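Local coordinates for phytase (Citrobacter braakii, PDB 3ZHC), which belongs to branch 2 of the histidine phosphatase superfamily, pairing a mixed beta-sheet flanked by helices with a largely helical region, at residues L293-T298 with I312-S317. The protein carries 2 engineered substitutions. Residues are numbered along the deposited sequence; the frame is centred on the assembly and turned at random.
Sequences LDMIDT and IKLPVS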
loop_
_atom_site.group_PDB
_atom_site.type_symbol
_atom_site.label_atom_id
_atom_site.label_comp_id
_atom_site.label_asym_id
_atom_site.label_seq_id
_atom_site.Cartn_x
_atom_site.Cartn_y
_atom_site.Cartn_z
ATOM N N LEU B 293 -0.390 18.696 -19.795
ATOM C CA LEU B 293 1.025 19.007 -19.480
ATOM C C LEU B 293 1.504 20.297 -20.181
ATOM O O LEU B 293 2.190 21.117 -19.557
ATOM C CB LEU B 293 1.934 17.832 -19.828
ATOM C CG LEU B 293 1.757 16.602 -18.910
ATOM C CD1 LEU B 293 2.428 15.392 -19.494
ATOM C CD2 LEU B 293 2.276 16.903 -17.512
ATOM N N ASP B 294 1.126 20.469 -21.461
ATOM C CA ASP B 294 1.476 21.699 -22.240
ATOM C C ASP B 294 0.835 22.948 -21.653
ATOM O O ASP B 294 1.486 23.993 -21.566
ATOM C CB ASP B 294 1.074 21.568 -23.721
ATOM C CG ASP B 294 1.954 20.579 -24.505
ATOM O OD1 ASP B 294 3.029 20.118 -24.005
ATOM O OD2 ASP B 294 1.561 20.264 -25.650
ATOM N N MET B 295 -0.446 22.828 -21.260
ATOM C CA MET B 295 -1.198 23.911 -20.582
ATOM C C MET B 295 -0.555 24.256 -19.249
ATOM O O MET B 295 -0.303 25.422 -18.972
ATOM C CB MET B 295 -2.668 23.496 -20.362
ATOM C CG MET B 295 -3.615 24.594 -19.755
ATOM S SD MET B 295 -3.817 26.063 -20.815
ATOM C CE MET B 295 -4.757 25.362 -22.167
ATOM N N ILE B 296 -0.289 23.231 -18.426
ATOM C CA ILE B 296 0.350 23.416 -17.100
ATOM C C ILE B 296 1.695 24.123 -17.238
ATOM O O ILE B 296 2.004 25.047 -16.468
ATOM C CB ILE B 296 0.563 22.064 -16.371
ATOM C CG1 ILE B 296 -0.767 21.445 -15.936
ATOM C CG2 ILE B 296 1.461 22.232 -15.131
ATOM C CD1 ILE B 296 -0.690 19.939 -15.741
ATOM N N ASP B 297 2.484 23.680 -18.234
ATOM C CA ASP B 297 3.818 24.206 -18.483
ATOM C C ASP B 297 3.750 25.691 -18.913
ATOM O O ASP B 297 4.406 26.548 -18.303
ATOM C CB ASP B 297 4.537 23.339 -19.535
ATOM C CG ASP B 297 6.002 23.646 -19.656
ATOM O OD1 ASP B 297 6.621 24.165 -18.695
ATOM O OD2 ASP B 297 6.550 23.359 -20.730
ATOM N N THR B 298 2.948 25.973 -19.950
ATOM C CA THR B 298 2.702 27.345 -20.426
ATOM C C THR B 298 2.242 28.277 -19.288
ATOM O O THR B 298 2.768 29.384 -19.137
ATOM C CB THR B 298 1.627 27.388 -21.540
ATOM O OG1 THR B 298 2.043 26.583 -22.651
ATOM C CG2 THR B 298 1.382 28.821 -22.014
ATOM N N ILE B 312 -8.245 32.966 -22.852
ATOM C CA ILE B 312 -7.767 33.280 -21.510
ATOM C C ILE B 312 -6.433 33.982 -21.649
ATOM O O ILE B 312 -5.562 33.509 -22.362
ATOM C CB ILE B 312 -7.627 31.999 -20.620
ATOM C CG1 ILE B 312 -9.005 31.369 -20.371
ATOM C CG2 ILE B 312 -6.946 32.317 -19.290
ATOM C CD1 ILE B 312 -8.959 30.061 -19.629
ATOM N N LYS B 313 -6.279 35.116 -20.971
ATOM C CA LYS B 313 -5.025 35.850 -20.984
ATOM C C LYS B 313 -4.151 35.304 -19.874
ATOM O O LYS B 313 -4.348 35.638 -18.705
ATOM C CB LYS B 313 -5.259 37.356 -20.811
ATOM C CG LYS B 313 -6.056 38.017 -21.982
ATOM C CD LYS B 313 -5.253 38.059 -23.293
ATOM C CE LYS B 313 -5.964 38.900 -24.380
ATOM N NZ LYS B 313 -5.229 38.841 -25.698
ATOM N N LEU B 314 -3.193 34.443 -20.244
ATOM C CA LEU B 314 -2.218 33.897 -19.294
ATOM C C LEU B 314 -1.064 34.905 -19.213
ATOM O O LEU B 314 -0.811 35.613 -20.180
ATOM C CB LEU B 314 -1.722 32.509 -19.735
ATOM C CG LEU B 314 -2.738 31.337 -19.734
ATOM C CD1 LEU B 314 -2.134 30.074 -20.335
ATOM C CD2 LEU B 314 -3.284 31.046 -18.317
ATOM N N PRO B 315 -0.355 34.983 -18.066
ATOM C CA PRO B 315 -0.495 34.202 -16.843
ATOM C C PRO B 315 -1.655 34.656 -15.940
ATOM O O PRO B 315 -2.203 35.747 -16.103
ATOM C CB PRO B 315 0.832 34.451 -16.133
ATOM C CG PRO B 315 1.153 35.861 -16.477
ATOM C CD PRO B 315 0.694 36.011 -17.921
ATOM N N VAL B 316 -1.999 33.781 -15.008
ATOM C CA VAL B 316 -2.993 34.030 -13.973
ATOM C C VAL B 316 -2.436 33.432 -12.699
ATOM O O VAL B 316 -1.574 32.542 -12.765
ATOM C CB VAL B 316 -4.372 33.412 -14.321
ATOM C CG1 VAL B 316 -4.980 34.096 -15.586
ATOM C CG2 VAL B 316 -4.270 31.902 -14.512
ATOM N N SER B 317 -2.908 33.909 -11.553
ATOM C CA SER B 317 -2.438 33.401 -10.248
ATOM C C SER B 317 -2.973 32.006 -9.947
ATOM O O SER B 317 -2.287 31.206 -9.319
ATOM C CB SER B 317 -2.827 34.357 -9.099
ATOM O OG SER B 317 -2.294 35.654 -9.306
#
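Leu314 meets segment 293-298 of helix 282-301 through CD1, which lies 4.1 Å from Thr298 CG2 and 4.4 Å from Met295 SD, so it is placed against two residues three positions apart, about one helical turn. The Thr298 and Leu314 side chains run at about a right angle, and the methyls touch without a long shared flank. Only 96 Å² is buried, and no hydrogen bond crosses.

Torsions explain both approaches. Thr298 CG2 is anti to its own backbone N, which sends the methyl to Leu314 and swings OG1 back over the helix (chi1 -59°). Thr298 OG1 donates to Asp294 O over 2.9 Å, at a C=O...donor angle of 147°. Thr298 N binds Asp294 O, also at 2.9 Å, from the opposite face of the carbonyl plane, so two bonds grip Asp294 O; the one from OG1 holds the side-chain rotation. Met295 leaves the helix with CG anti to its backbone N, then bends at chi2 (63°), which carries SD toward Leu314; it also touches Glu307 of strand 305-307.

That strand pairs antiparallel with 312-314 in a hairpin following the helix, and a cis peptide bond precedes Pro315, in the link to strand 318-323. Elsewhere on the helix, Asp294 and Asp297 form salt bridges with Arg425 and Lys422. The contact joining hairpin to helix is thus apolar, with weak van der Waals contacts and no polar bond between the two segments, the Thr298 hydroxyl beside it being hydrogen-bonded within the helix.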